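Local coordinates for extracellular PQQ-dependent sugar dehydrogenase (Coprinopsis cinerea, PDB 6JT6), which binds a b-type haem in the cytochrome domain of a PQQ-dependent pyranose dehydrogenase, where it probably passes electrons on from the catalytic domain, at residues I45-G50 with I113-Y118; A26-I31 with G55-S60; V72-G77 with T149-P154; F145-K150 with R163-A168. One frame throughout, in Å; residues are numbered along the deposited sequence.

In the fold
The four contacts lie in one cytochrome domain, a sandwich of two beta sheets with the haem outside one of them. Contact 1 pairs strands 43-51 and 113-121 inside the first sheet. Contact 2, its centre about 6 Å from that of contact 1, crosses from neighbouring strand 26-33 to strand 56-60 of the second sheet. Strands 56-60, 70-76 and 138-146 lie within that second sheet, so contacts 2, 3 and 4 share it; contacts 3 and 4 also share Thr149 and Lys150. Along the chain the segments of contacts 1 and 2 alternate, whereas contact 2 closes before contacts 3 and 4 open. Contacts 2 and 4 both touch the haem, so the interior packing continues to the cofactor.

Contact 1: I45-G50 with I113-Y118; sequences IGLFQG and IQRIVY
Gly46 places its CA over the ring of Tyr118, 3.6 Å from the ring centroid, a CH-pi contact with no side chain on Gly46 to stand between its CA and the ring. Tyr118 reaches this place with CG between its backbone N and carbonyl carbon (chi1 62°), which folds the ring back across the neighbouring strand. A water bridges Leu47 O and Tyr118 OH. The CE2 atom of Tyr118 lies over the centre of the Phe48 ring, 3.7 Å from CE2 of Phe48, the two planes oblique at 46°. CB of Phe48 touches CD1 of Ile116. On the other face of the sheet, Gln49 and Arg115 make the polar pair: NH1 of Arg115 donates to OE1 of Gln49 at 2.7 Å. NH1 comes nearly along the C=O axis of Gln49, while OE1 lies about 21° out of the guanidinium plane. CD1 of Leu47 covers the centre of one guanidinium face at 3.9 Å from CZ of Arg115 and also meets CG2 of Val117. Strands 43-51 and 113-121 run antiparallel here, as neighbours in one sheet of the cytochrome domain's beta sandwich, and Gly46–Tyr118, Phe48–Ile116 and Gly50–Gln114 are hydrogen-bonded pairs. Ile116 N to Phe48 O, 2.7 Å, is among the shorter of these bonds. The Arg115 guanidinium has a second partner in a salt bridge to Asp9, while its NE bonds Ser106 O, so the group is held from several directions. Trp28 meets the Phe48 ring, and Ile82 and Leu71 of the facing sheet touch it.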
# COMPACT_ATOMS: atom_id res chain seq x y z
N ILE A 45 -5.22 -5.47 3.51
CA ILE A 45 -4.79 -5.63 2.13
C ILE A 45 -4.58 -4.24 1.57
O ILE A 45 -5.42 -3.34 1.78
CB ILE A 45 -5.87 -6.35 1.31
CG1 ILE A 45 -6.04 -7.81 1.81
CG2 ILE A 45 -5.56 -6.31 -0.19
CD1 ILE A 45 -7.35 -8.44 1.32
N GLY A 46 -3.45 -4.05 0.87
CA GLY A 46 -3.20 -2.77 0.19
C GLY A 46 -3.08 -2.90 -1.32
O GLY A 46 -2.82 -3.98 -1.85
N LEU A 47 -3.26 -1.77 -2.01
CA LEU A 47 -3.05 -1.69 -3.44
C LEU A 47 -2.31 -0.40 -3.74
O LEU A 47 -2.74 0.67 -3.28
CB LEU A 47 -4.39 -1.71 -4.19
CG LEU A 47 -4.36 -1.22 -5.67
CD1 LEU A 47 -3.66 -2.19 -6.62
CD2 LEU A 47 -5.76 -0.95 -6.18
N PHE A 48 -1.21 -0.53 -4.48
CA PHE A 48 -0.52 0.62 -5.08
C PHE A 48 -0.73 0.44 -6.57
O PHE A 48 -0.38 -0.60 -7.12
CB PHE A 48 0.98 0.59 -4.81
CG PHE A 48 1.38 0.74 -3.36
CD1 PHE A 48 0.67 1.59 -2.49
CD2 PHE A 48 2.50 0.05 -2.86
CE1 PHE A 48 1.09 1.73 -1.16
CE2 PHE A 48 2.91 0.20 -1.53
CZ PHE A 48 2.20 1.03 -0.70
N GLN A 49 -1.23 1.49 -7.22
CA GLN A 49 -1.45 1.43 -8.66
C GLN A 49 -1.01 2.75 -9.26
O GLN A 49 -1.31 3.81 -8.71
CB GLN A 49 -2.93 1.17 -8.97
CG GLN A 49 -3.24 1.09 -10.47
CD GLN A 49 -4.58 0.42 -10.74
OE1 GLN A 49 -4.79 -0.72 -10.37
NE2 GLN A 49 -5.48 1.15 -11.38
N GLY A 50 -0.33 2.70 -10.38
CA GLY A 50 -0.03 3.94 -11.05
C GLY A 50 0.42 3.70 -12.47
O GLY A 50 0.40 2.55 -12.92
N ILE A 113 -0.30 0.37 -16.83
CA ILE A 113 -0.25 0.57 -15.40
C ILE A 113 0.77 -0.36 -14.77
O ILE A 113 1.14 -1.38 -15.36
CB ILE A 113 -1.64 0.43 -14.71
CG1 ILE A 113 -2.29 -0.95 -14.95
CG2 ILE A 113 -2.56 1.55 -15.18
CD1 ILE A 113 -3.34 -1.35 -13.92
N GLN A 114 1.25 0.02 -13.59
CA GLN A 114 1.83 -0.96 -12.65
C GLN A 114 0.91 -1.12 -11.41
O GLN A 114 0.25 -0.16 -10.97
CB GLN A 114 3.25 -0.59 -12.24
CG GLN A 114 3.37 0.73 -11.50
CD GLN A 114 4.80 1.06 -11.20
OE1 GLN A 114 5.39 0.52 -10.26
NE2 GLN A 114 5.38 1.98 -11.99
N ARG A 115 0.89 -2.33 -10.86
CA ARG A 115 0.10 -2.60 -9.66
C ARG A 115 0.90 -3.40 -8.66
O ARG A 115 1.62 -4.35 -9.03
CB ARG A 115 -1.12 -3.43 -10.03
CG ARG A 115 -2.35 -2.62 -10.31
CD ARG A 115 -3.38 -3.56 -10.89
NE ARG A 115 -4.07 -4.47 -9.96
CZ ARG A 115 -5.32 -4.27 -9.51
NH1 ARG A 115 -5.96 -3.13 -9.81
NH2 ARG A 115 -5.92 -5.17 -8.77
N ILE A 116 0.82 -3.00 -7.38
CA ILE A 116 1.40 -3.87 -6.34
C ILE A 116 0.30 -4.11 -5.31
O ILE A 116 -0.08 -3.18 -4.59
CB ILE A 116 2.69 -3.32 -5.65
CG1 ILE A 116 3.77 -2.94 -6.66
CG2 ILE A 116 3.28 -4.36 -4.68
CD1 ILE A 116 3.74 -1.48 -7.01
N VAL A 117 -0.19 -5.34 -5.26
CA VAL A 117 -1.28 -5.68 -4.36
C VAL A 117 -0.64 -6.51 -3.25
O VAL A 117 0.12 -7.44 -3.52
CB VAL A 117 -2.37 -6.52 -5.08
CG1 VAL A 117 -3.58 -6.75 -4.15
CG2 VAL A 117 -2.76 -5.88 -6.40
N TYR A 118 -0.94 -6.17 -2.00
CA TYR A 118 -0.17 -6.79 -0.93
C TYR A 118 -1.03 -7.06 0.30
O TYR A 118 -2.05 -6.38 0.53
CB TYR A 118 1.08 -5.94 -0.59
CG TYR A 118 0.73 -4.55 -0.08
CD1 TYR A 118 0.49 -4.32 1.29
CD2 TYR A 118 0.62 -3.46 -0.97
CE1 TYR A 118 0.14 -3.06 1.74
CE2 TYR A 118 0.29 -2.19 -0.52
CZ TYR A 118 0.04 -1.99 0.84
OH TYR A 118 -0.28 -0.72 1.32
O HOH W 1 -1.89 0.73 -0.48

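Contact 2: A26-I31 with G55-S60; sequences ASWGYI and GWIGNS. With HEM (protoporphyrin IX containing Fe), chain C.
Trp28 and Tyr30 turn the polar ends of their rings, NE1 and OH, to strand 56-60. Gly58 O lies at the edge of the Trp28 ring, Ile57 CG2 approaches that ring obliquely, and Asn59 ND2 sits in the plane of the Tyr30 ring at its edge. This is packing between the two sheets of the cytochrome domain's beta sandwich: strand 26-33 belongs to one sheet and strand 56-60 to the other, and the short segments cross at -45° with their axes 8.6 Å apart. The Trp28 bond is short, NE1 to Gly58 O 2.7 Å, yet bent; the donor stands 48° above the carbonyl plane and so misses the lone pairs. CG2 of Ile57, anti to the backbone N, lies by the NE1-CE2-CZ2 side of the indole, 3.6 Å from CZ2 of Trp28. Asn59 turns CG into the place between its backbone N and carbonyl carbon, directing ND2 to the hydroxyl of Tyr30 with the amide and ring planes only 21° apart. The amide is fixed at its other end too, since OD1 accepts from Leu71 N, and ND2 has a further weak bond to Tyr118 OH. Two of these buried groups, Trp28 NE1 and Asn59 ND2, thus find acceptors across the sandwich. Phe141 meets the Tyr30 ring edge to face. The reverse side of strand 56-60 belongs to the haem: Trp56 approaches the porphyrin obliquely, CH2 to C2C 3.8 Å, Asn59 O lies beside the same pyrrole's vinyl group, and Gly58, lacking a side chain, admits that vinyl, its CA 3.7 Å from CBC of the haem.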
# COMPACT_ATOMS: atom_id res chain seq x y z
N ALA A 26 -1.97 8.15 -9.67
CA ALA A 26 -1.78 6.93 -8.94
C ALA A 26 -2.93 6.76 -7.96
O ALA A 26 -3.62 7.75 -7.60
CB ALA A 26 -0.44 6.95 -8.24
N SER A 27 -3.13 5.51 -7.51
CA SER A 27 -4.17 5.17 -6.53
C SER A 27 -3.61 4.38 -5.36
O SER A 27 -2.70 3.54 -5.52
CB SER A 27 -5.20 4.23 -7.18
OG SER A 27 -5.68 4.74 -8.37
N TRP A 28 -4.18 4.62 -4.19
CA TRP A 28 -3.82 3.86 -2.96
C TRP A 28 -5.10 3.24 -2.46
O TRP A 28 -6.02 3.96 -2.10
CB TRP A 28 -3.23 4.81 -1.90
CG TRP A 28 -1.83 5.26 -2.23
CD1 TRP A 28 -0.66 4.78 -1.69
CD2 TRP A 28 -1.45 6.29 -3.17
NE1 TRP A 28 0.43 5.45 -2.24
CE2 TRP A 28 -0.03 6.39 -3.14
CE3 TRP A 28 -2.17 7.16 -4.01
CZ2 TRP A 28 0.69 7.28 -3.95
CZ3 TRP A 28 -1.44 8.06 -4.83
CH2 TRP A 28 -0.03 8.11 -4.78
N GLY A 29 -5.20 1.90 -2.48
CA GLY A 29 -6.40 1.20 -2.05
C GLY A 29 -6.13 0.38 -0.80
O GLY A 29 -5.00 -0.07 -0.61
N TYR A 30 -7.14 0.24 0.07
CA TYR A 30 -7.03 -0.57 1.28
C TYR A 30 -8.30 -1.33 1.55
O TYR A 30 -9.38 -0.83 1.28
CB TYR A 30 -6.70 0.28 2.53
CG TYR A 30 -5.47 1.11 2.34
CD1 TYR A 30 -4.20 0.58 2.65
CD2 TYR A 30 -5.55 2.41 1.80
CE1 TYR A 30 -3.05 1.33 2.45
CE2 TYR A 30 -4.41 3.18 1.61
CZ TYR A 30 -3.17 2.63 1.93
OH TYR A 30 -2.02 3.36 1.73
N ILE A 31 -8.13 -2.54 2.08
CA ILE A 31 -9.22 -3.34 2.59
C ILE A 31 -8.80 -3.79 3.99
O ILE A 31 -7.71 -4.31 4.14
CB ILE A 31 -9.49 -4.59 1.72
CG1 ILE A 31 -9.55 -4.24 0.21
CG2 ILE A 31 -10.81 -5.21 2.12
CD1 ILE A 31 -9.55 -5.45 -0.73
N GLY A 55 8.32 5.42 -10.94
CA GLY A 55 9.47 4.74 -10.31
C GLY A 55 9.10 3.86 -9.12
O GLY A 55 9.44 2.67 -9.09
N TRP A 56 8.39 4.45 -8.16
CA TRP A 56 7.86 3.68 -7.03
C TRP A 56 6.65 4.39 -6.42
O TRP A 56 6.39 5.57 -6.68
CB TRP A 56 8.95 3.42 -5.97
CG TRP A 56 9.64 4.62 -5.37
CD1 TRP A 56 10.88 5.12 -5.69
CD2 TRP A 56 9.15 5.45 -4.29
NE1 TRP A 56 11.18 6.22 -4.88
CE2 TRP A 56 10.13 6.42 -4.01
CE3 TRP A 56 7.94 5.45 -3.54
CZ2 TRP A 56 9.98 7.38 -2.99
CZ3 TRP A 56 7.78 6.41 -2.52
CH2 TRP A 56 8.80 7.36 -2.25
N ILE A 57 5.89 3.64 -5.62
CA ILE A 57 4.65 4.12 -5.02
C ILE A 57 4.66 3.60 -3.58
O ILE A 57 4.92 2.42 -3.34
CB ILE A 57 3.41 3.54 -5.75
CG1 ILE A 57 3.54 3.72 -7.27
CG2 ILE A 57 2.09 4.14 -5.16
CD1 ILE A 57 2.50 2.93 -8.08
N GLY A 58 4.35 4.48 -2.63
CA GLY A 58 4.44 4.17 -1.22
C GLY A 58 3.45 4.88 -0.32
O GLY A 58 2.68 5.74 -0.77
N ASN A 59 3.43 4.47 0.94
CA ASN A 59 2.54 5.10 1.90
C ASN A 59 3.24 5.35 3.22
O ASN A 59 4.39 4.98 3.40
CB ASN A 59 1.23 4.29 2.10
CG ASN A 59 1.47 2.86 2.58
OD1 ASN A 59 2.50 2.55 3.15
ND2 ASN A 59 0.49 1.99 2.35
N SER A 60 2.52 6.00 4.13
CA SER A 60 2.84 5.99 5.54
C SER A 60 1.55 5.57 6.23
O SER A 60 0.49 6.13 5.96
CB SER A 60 3.27 7.37 6.01
OG SER A 60 3.30 7.36 7.44
CHA HEM C . 7.32 14.03 3.18
CHB HEM C . 12.10 13.43 2.52
CHC HEM C . 11.38 8.83 1.20
CHD HEM C . 6.72 9.22 2.71
C1A HEM C . 8.67 14.27 3.06
C2A HEM C . 9.27 15.55 3.19
C3A HEM C . 10.62 15.37 2.99
C4A HEM C . 10.86 13.99 2.75
CMA HEM C . 11.69 16.45 3.03
CAA HEM C . 8.56 16.87 3.50
CBA HEM C . 7.60 17.32 2.38
CGA HEM C . 8.21 17.38 1.00
O1A HEM C . 7.86 16.59 0.09
O2A HEM C . 9.09 18.24 0.76
C1B HEM C . 12.33 12.13 2.08
C2B HEM C . 13.62 11.65 1.68
C3B HEM C . 13.41 10.35 1.26
C4B HEM C . 11.97 10.07 1.44
CMB HEM C . 14.93 12.46 1.69
CAB HEM C . 14.37 9.33 0.74
CBB HEM C . 15.40 9.61 -0.04
C1C HEM C . 10.05 8.49 1.58
C2C HEM C . 9.47 7.21 1.44
C3C HEM C . 8.14 7.31 1.87
C4C HEM C . 7.90 8.68 2.25
CMC HEM C . 10.22 5.99 0.95
CAC HEM C . 7.15 6.19 1.95
CBC HEM C . 7.13 5.20 1.03
C1D HEM C . 6.53 10.60 2.87
C2D HEM C . 5.21 11.17 3.24
C3D HEM C . 5.37 12.49 3.39
C4D HEM C . 6.81 12.73 3.12
CMD HEM C . 3.91 10.45 3.41
CAD HEM C . 4.29 13.52 3.70
CBD HEM C . 3.93 13.65 5.17
CGD HEM C . 5.04 14.37 5.88
O1D HEM C . 5.71 13.83 6.81
O2D HEM C . 5.33 15.51 5.50
NA HEM C . 9.66 13.33 2.76
NB HEM C . 11.40 11.17 1.93
NC HEM C . 9.08 9.36 2.03
ND HEM C . 7.48 11.58 2.85
FE HEM C . 9.36 11.39 2.42

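Contact 3: V72-G77 with T149-P154; sequences VGWVDG and TKPLTP
Pro151 and Trp74 form the tight part of this contact. The CG of the proline stands 3.5 Å from the centroid of the indole's six-membered ring, 16° off the ring normal, a CH-pi contact over the face; its CD is carried along the five-membered part, 3.6 Å from CG of Trp74. At the rim of the same indole, NE1 donates to Pro154 O at 2.9 Å. That bond is well made: the acceptor lies almost in the ring plane, the donor is on a carbonyl lone pair, and the N-H...O angle is 163°. The indole is thus covered on a face by one proline and held at its edge by the carbonyl of another, which fixes its rotation. With CG between the backbone N and the carbonyl carbon (chi1 69°), Trp74 lays its ring toward the loop and beside Trp56 of the adjoining strand. Towards the surface the packing thins into polar contacts. Lys150, bent at chi2, brings NZ to Val75 O at 2.6 Å, in the carbonyl plane, and a water joins the two segments again by accepting from both Val75 N and Lys150 NZ. Asp76 is partly exposed; its OD1 merely rests against CB of Pro154 at 3.5 Å, and its carboxylate makes its salt bridge with Arg81, whose NE also bonds Pro154 O. Pro154 O is consequently shared by Trp74 and Arg81. The result is a CH-pi contact of proline on tryptophan, by which the loop between strands 138-146 and 166-173 packs on the end of strand 70-76 in the haem-bearing sheet of the sandwich.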
# COMPACT_ATOMS: atom_id res chain seq x y z
N VAL A 72 6.65 0.54 0.57
CA VAL A 72 7.05 1.01 -0.73
C VAL A 72 7.02 -0.15 -1.72
O VAL A 72 7.58 -1.23 -1.47
CB VAL A 72 8.38 1.80 -0.69
CG1 VAL A 72 9.52 0.97 -0.17
CG2 VAL A 72 8.73 2.36 -2.06
N GLY A 73 6.32 0.07 -2.83
CA GLY A 73 6.22 -0.91 -3.89
C GLY A 73 6.70 -0.39 -5.22
O GLY A 73 6.71 0.83 -5.47
N TRP A 74 7.12 -1.31 -6.08
CA TRP A 74 7.52 -1.00 -7.43
C TRP A 74 7.48 -2.26 -8.29
O TRP A 74 7.24 -3.38 -7.78
CB TRP A 74 8.88 -0.29 -7.46
CG TRP A 74 10.05 -1.16 -7.07
CD1 TRP A 74 10.87 -1.88 -7.91
CD2 TRP A 74 10.55 -1.36 -5.74
NE1 TRP A 74 11.86 -2.52 -7.17
CE2 TRP A 74 11.69 -2.20 -5.84
CE3 TRP A 74 10.16 -0.87 -4.49
CZ2 TRP A 74 12.44 -2.61 -4.72
CZ3 TRP A 74 10.91 -1.27 -3.36
CH2 TRP A 74 12.03 -2.14 -3.49
N VAL A 75 7.68 -2.08 -9.60
CA VAL A 75 7.79 -3.23 -10.51
C VAL A 75 9.17 -3.19 -11.18
O VAL A 75 9.53 -2.21 -11.82
CB VAL A 75 6.64 -3.29 -11.55
CG1 VAL A 75 6.83 -4.49 -12.46
CG2 VAL A 75 5.30 -3.48 -10.85
N ASP A 76 9.94 -4.26 -10.97
CA ASP A 76 11.25 -4.44 -11.56
C ASP A 76 11.08 -5.25 -12.85
O ASP A 76 11.05 -6.48 -12.79
CB ASP A 76 12.16 -5.18 -10.56
CG ASP A 76 13.53 -5.54 -11.15
OD1 ASP A 76 14.04 -4.77 -12.00
OD2 ASP A 76 14.09 -6.58 -10.73
N GLY A 77 10.90 -4.57 -13.98
CA GLY A 77 10.64 -5.24 -15.26
C GLY A 77 9.20 -5.67 -15.31
O GLY A 77 8.31 -4.85 -15.57
N THR A 149 11.61 7.36 -11.47
CA THR A 149 12.86 6.65 -11.26
C THR A 149 12.70 5.53 -10.23
O THR A 149 12.31 5.78 -9.07
CB THR A 149 14.00 7.62 -10.87
OG1 THR A 149 14.17 8.62 -11.91
CG2 THR A 149 15.34 6.86 -10.63
N LYS A 150 12.99 4.30 -10.69
CA LYS A 150 12.97 3.08 -9.84
C LYS A 150 13.96 3.14 -8.68
O LYS A 150 14.90 3.95 -8.71
CB LYS A 150 13.34 1.83 -10.64
CG LYS A 150 12.52 1.54 -11.88
CD LYS A 150 11.11 1.07 -11.61
CE LYS A 150 10.34 1.06 -12.92
NZ LYS A 150 9.20 0.10 -12.91
N PRO A 151 13.75 2.28 -7.65
CA PRO A 151 14.82 2.14 -6.66
C PRO A 151 16.13 1.75 -7.37
O PRO A 151 16.12 1.18 -8.47
CB PRO A 151 14.29 1.02 -5.74
CG PRO A 151 12.80 1.21 -5.79
CD PRO A 151 12.56 1.47 -7.26
N LEU A 152 17.25 2.12 -6.76
CA LEU A 152 18.57 2.10 -7.44
C LEU A 152 18.95 0.72 -7.90
O LEU A 152 19.54 0.58 -8.97
CB LEU A 152 19.66 2.61 -6.48
CG LEU A 152 19.82 4.09 -6.10
CD1 LEU A 152 20.56 4.83 -7.19
CD2 LEU A 152 18.53 4.83 -5.73
N THR A 153 18.60 -0.28 -7.10
CA THR A 153 18.84 -1.68 -7.45
C THR A 153 17.47 -2.41 -7.38
O THR A 153 17.15 -3.03 -6.39
CB THR A 153 19.92 -2.34 -6.57
OG1 THR A 153 19.53 -2.26 -5.20
CG2 THR A 153 21.27 -1.60 -6.73
N PRO A 154 16.67 -2.30 -8.45
CA PRO A 154 15.25 -2.67 -8.37
C PRO A 154 14.99 -4.18 -8.16
O PRO A 154 13.89 -4.55 -7.79
CB PRO A 154 14.66 -2.16 -9.68
CG PRO A 154 15.80 -1.86 -10.58
CD PRO A 154 17.03 -1.68 -9.75
O HOH W 2 8.06 0.84 -10.63

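Contact 4: F145-K150 with R163-A168; sequences FHSTTK and RHSHAA. With HEM (protoporphyrin IX containing Fe), chain C.
Phe145 and His166 extend side by side in the same direction from their two strands, and ND1 of His166 lies in the plane of the Phe145 ring at its edge, 3.9 Å from CD2. Their backbones form an antiparallel hydrogen-bonded pair, while Ser165 and His166 both face Phe145 in a classic beta bulge. The bulge brings Ser165 OG within 3.1 Å of Ser147 N, which donates to it; the same hydroxyl is hydrogen-bonded to His166 ND1, 2.7 Å, either of them possibly the donor. CD2 of His146 lies 3.0 Å from Arg163 O, which approaches the ring obliquely. Just before the bulge, His164 leads its ring to the haem, with NE2 1.9 Å from the iron. Its ring is sandwiched: Arg163 CG over one face, Ala167 CB over the opposite one. Arg163, bent at chi3, swings its guanidinium over His164 ND1 and donates from NH2 to the haem propionate oxygen O1A at 2.9 Å, with a weaker bond from NH1. With Met65 SD the iron has a His-Met axial pair, as in cellobiose dehydrogenase, unusual for a b-type haem and consistent with electron transfer; the arginine would offset the propionate's charge.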
# COMPACT_ATOMS: atom_id res chain seq x y z
N PHE A 145 5.29 9.11 -3.93
CA PHE A 145 5.33 8.69 -5.31
C PHE A 145 6.57 9.24 -5.95
O PHE A 145 6.86 10.44 -5.81
CB PHE A 145 4.07 9.23 -5.97
CG PHE A 145 3.88 8.85 -7.42
CD1 PHE A 145 3.33 7.62 -7.78
CD2 PHE A 145 4.17 9.79 -8.43
CE1 PHE A 145 3.11 7.31 -9.13
CE2 PHE A 145 3.93 9.48 -9.77
CZ PHE A 145 3.41 8.24 -10.12
N HIS A 146 7.32 8.38 -6.65
CA HIS A 146 8.35 8.87 -7.56
C HIS A 146 7.87 8.68 -8.99
O HIS A 146 7.67 7.54 -9.44
CB HIS A 146 9.66 8.14 -7.37
CG HIS A 146 10.83 8.95 -7.80
ND1 HIS A 146 11.02 9.35 -9.11
CD2 HIS A 146 11.83 9.52 -7.09
CE1 HIS A 146 12.13 10.07 -9.19
NE2 HIS A 146 12.63 10.20 -7.97
N SER A 147 7.68 9.78 -9.69
CA SER A 147 7.07 9.75 -11.02
C SER A 147 7.89 9.09 -12.12
O SER A 147 7.36 8.77 -13.19
CB SER A 147 6.69 11.19 -11.44
OG SER A 147 7.86 11.95 -11.72
N THR A 148 9.19 8.89 -11.90
CA THR A 148 10.06 8.41 -13.02
C THR A 148 11.05 7.32 -12.68
O THR A 148 11.34 6.49 -13.52
CB THR A 148 10.90 9.53 -13.70
OG1 THR A 148 11.89 10.02 -12.76
CG2 THR A 148 9.97 10.70 -14.20
N THR A 149 11.61 7.36 -11.47
CA THR A 149 12.86 6.65 -11.26
C THR A 149 12.70 5.53 -10.23
O THR A 149 12.31 5.78 -9.07
CB THR A 149 14.00 7.62 -10.87
OG1 THR A 149 14.17 8.62 -11.91
CG2 THR A 149 15.34 6.86 -10.63
N LYS A 150 12.99 4.30 -10.69
CA LYS A 150 12.97 3.08 -9.84
C LYS A 150 13.96 3.14 -8.68
O LYS A 150 14.90 3.95 -8.71
CB LYS A 150 13.34 1.83 -10.64
CG LYS A 150 12.52 1.54 -11.88
CD LYS A 150 11.11 1.07 -11.61
CE LYS A 150 10.34 1.06 -12.92
NZ LYS A 150 9.20 0.10 -12.91
N ARG A 163 14.26 10.19 -3.08
CA ARG A 163 13.13 10.93 -2.55
C ARG A 163 12.00 11.05 -3.58
O ARG A 163 12.24 11.32 -4.75
CB ARG A 163 13.63 12.34 -2.15
CG ARG A 163 12.66 13.08 -1.25
CD ARG A 163 12.94 14.58 -1.25
NE ARG A 163 11.91 15.21 -2.06
CZ ARG A 163 10.81 15.79 -1.58
NH1 ARG A 163 9.92 16.31 -2.42
NH2 ARG A 163 10.60 15.86 -0.27
N HIS A 164 10.77 10.83 -3.10
CA HIS A 164 9.54 10.99 -3.88
C HIS A 164 9.50 12.34 -4.59
O HIS A 164 9.99 13.33 -4.07
CB HIS A 164 8.31 10.89 -2.96
CG HIS A 164 8.55 11.43 -1.58
ND1 HIS A 164 8.50 12.77 -1.30
CD2 HIS A 164 8.85 10.81 -0.41
CE1 HIS A 164 8.77 12.96 -0.02
NE2 HIS A 164 8.97 11.79 0.56
N SER A 165 8.93 12.37 -5.78
CA SER A 165 8.63 13.63 -6.43
C SER A 165 7.38 14.26 -5.81
O SER A 165 7.21 15.50 -5.87
CB SER A 165 8.44 13.40 -7.93
OG SER A 165 7.44 12.41 -8.16
N HIS A 166 6.50 13.43 -5.24
CA HIS A 166 5.21 13.89 -4.71
C HIS A 166 4.94 13.15 -3.43
O HIS A 166 5.15 11.93 -3.36
CB HIS A 166 4.04 13.58 -5.68
CG HIS A 166 4.20 14.15 -7.06
ND1 HIS A 166 5.01 13.56 -8.01
CD2 HIS A 166 3.62 15.22 -7.66
CE1 HIS A 166 4.95 14.26 -9.13
NE2 HIS A 166 4.10 15.26 -8.95
N ALA A 167 4.43 13.87 -2.43
CA ALA A 167 3.95 13.22 -1.20
C ALA A 167 3.01 14.15 -0.43
O ALA A 167 3.20 15.36 -0.45
CB ALA A 167 5.13 12.79 -0.31
N ALA A 168 1.99 13.58 0.21
CA ALA A 168 1.15 14.33 1.15
C ALA A 168 0.39 13.33 2.03
O ALA A 168 0.85 12.22 2.23
CB ALA A 168 0.26 15.34 0.43
CHA HEM C . 7.32 14.03 3.18
CHB HEM C . 12.10 13.43 2.52
CHC HEM C . 11.38 8.83 1.20
CHD HEM C . 6.72 9.22 2.71
C1A HEM C . 8.67 14.27 3.06
C2A HEM C . 9.27 15.55 3.19
C3A HEM C . 10.62 15.37 2.99
C4A HEM C . 10.86 13.99 2.75
CMA HEM C . 11.69 16.45 3.03
CAA HEM C . 8.56 16.87 3.50
CBA HEM C . 7.60 17.32 2.38
CGA HEM C . 8.21 17.38 1.00
O1A HEM C . 7.86 16.59 0.09
O2A HEM C . 9.09 18.24 0.76
C1B HEM C . 12.33 12.13 2.08
C2B HEM C . 13.62 11.65 1.68
C3B HEM C . 13.41 10.35 1.26
C4B HEM C . 11.97 10.07 1.44
CMB HEM C . 14.93 12.46 1.69
CAB HEM C . 14.37 9.33 0.74
CBB HEM C . 15.40 9.61 -0.04
C1C HEM C . 10.05 8.49 1.58
C2C HEM C . 9.47 7.21 1.44
C3C HEM C . 8.14 7.31 1.87
C4C HEM C . 7.90 8.68 2.25
CMC HEM C . 10.22 5.99 0.95
CAC HEM C . 7.15 6.19 1.95
CBC HEM C . 7.13 5.20 1.03
C1D HEM C . 6.53 10.60 2.87
C2D HEM C . 5.21 11.17 3.24
C3D HEM C . 5.37 12.49 3.39
C4D HEM C . 6.81 12.73 3.12
CMD HEM C . 3.91 10.45 3.41
CAD HEM C . 4.29 13.52 3.70
CBD HEM C . 3.93 13.65 5.17
CGD HEM C . 5.04 14.37 5.88
O1D HEM C . 5.71 13.83 6.81
O2D HEM C . 5.33 15.51 5.50
NA HEM C . 9.66 13.33 2.76
NB HEM C . 11.40 11.17 1.93
NC HEM C . 9.08 9.36 2.03
ND HEM C . 7.48 11.58 2.85
FE HEM C . 9.36 11.39 2.42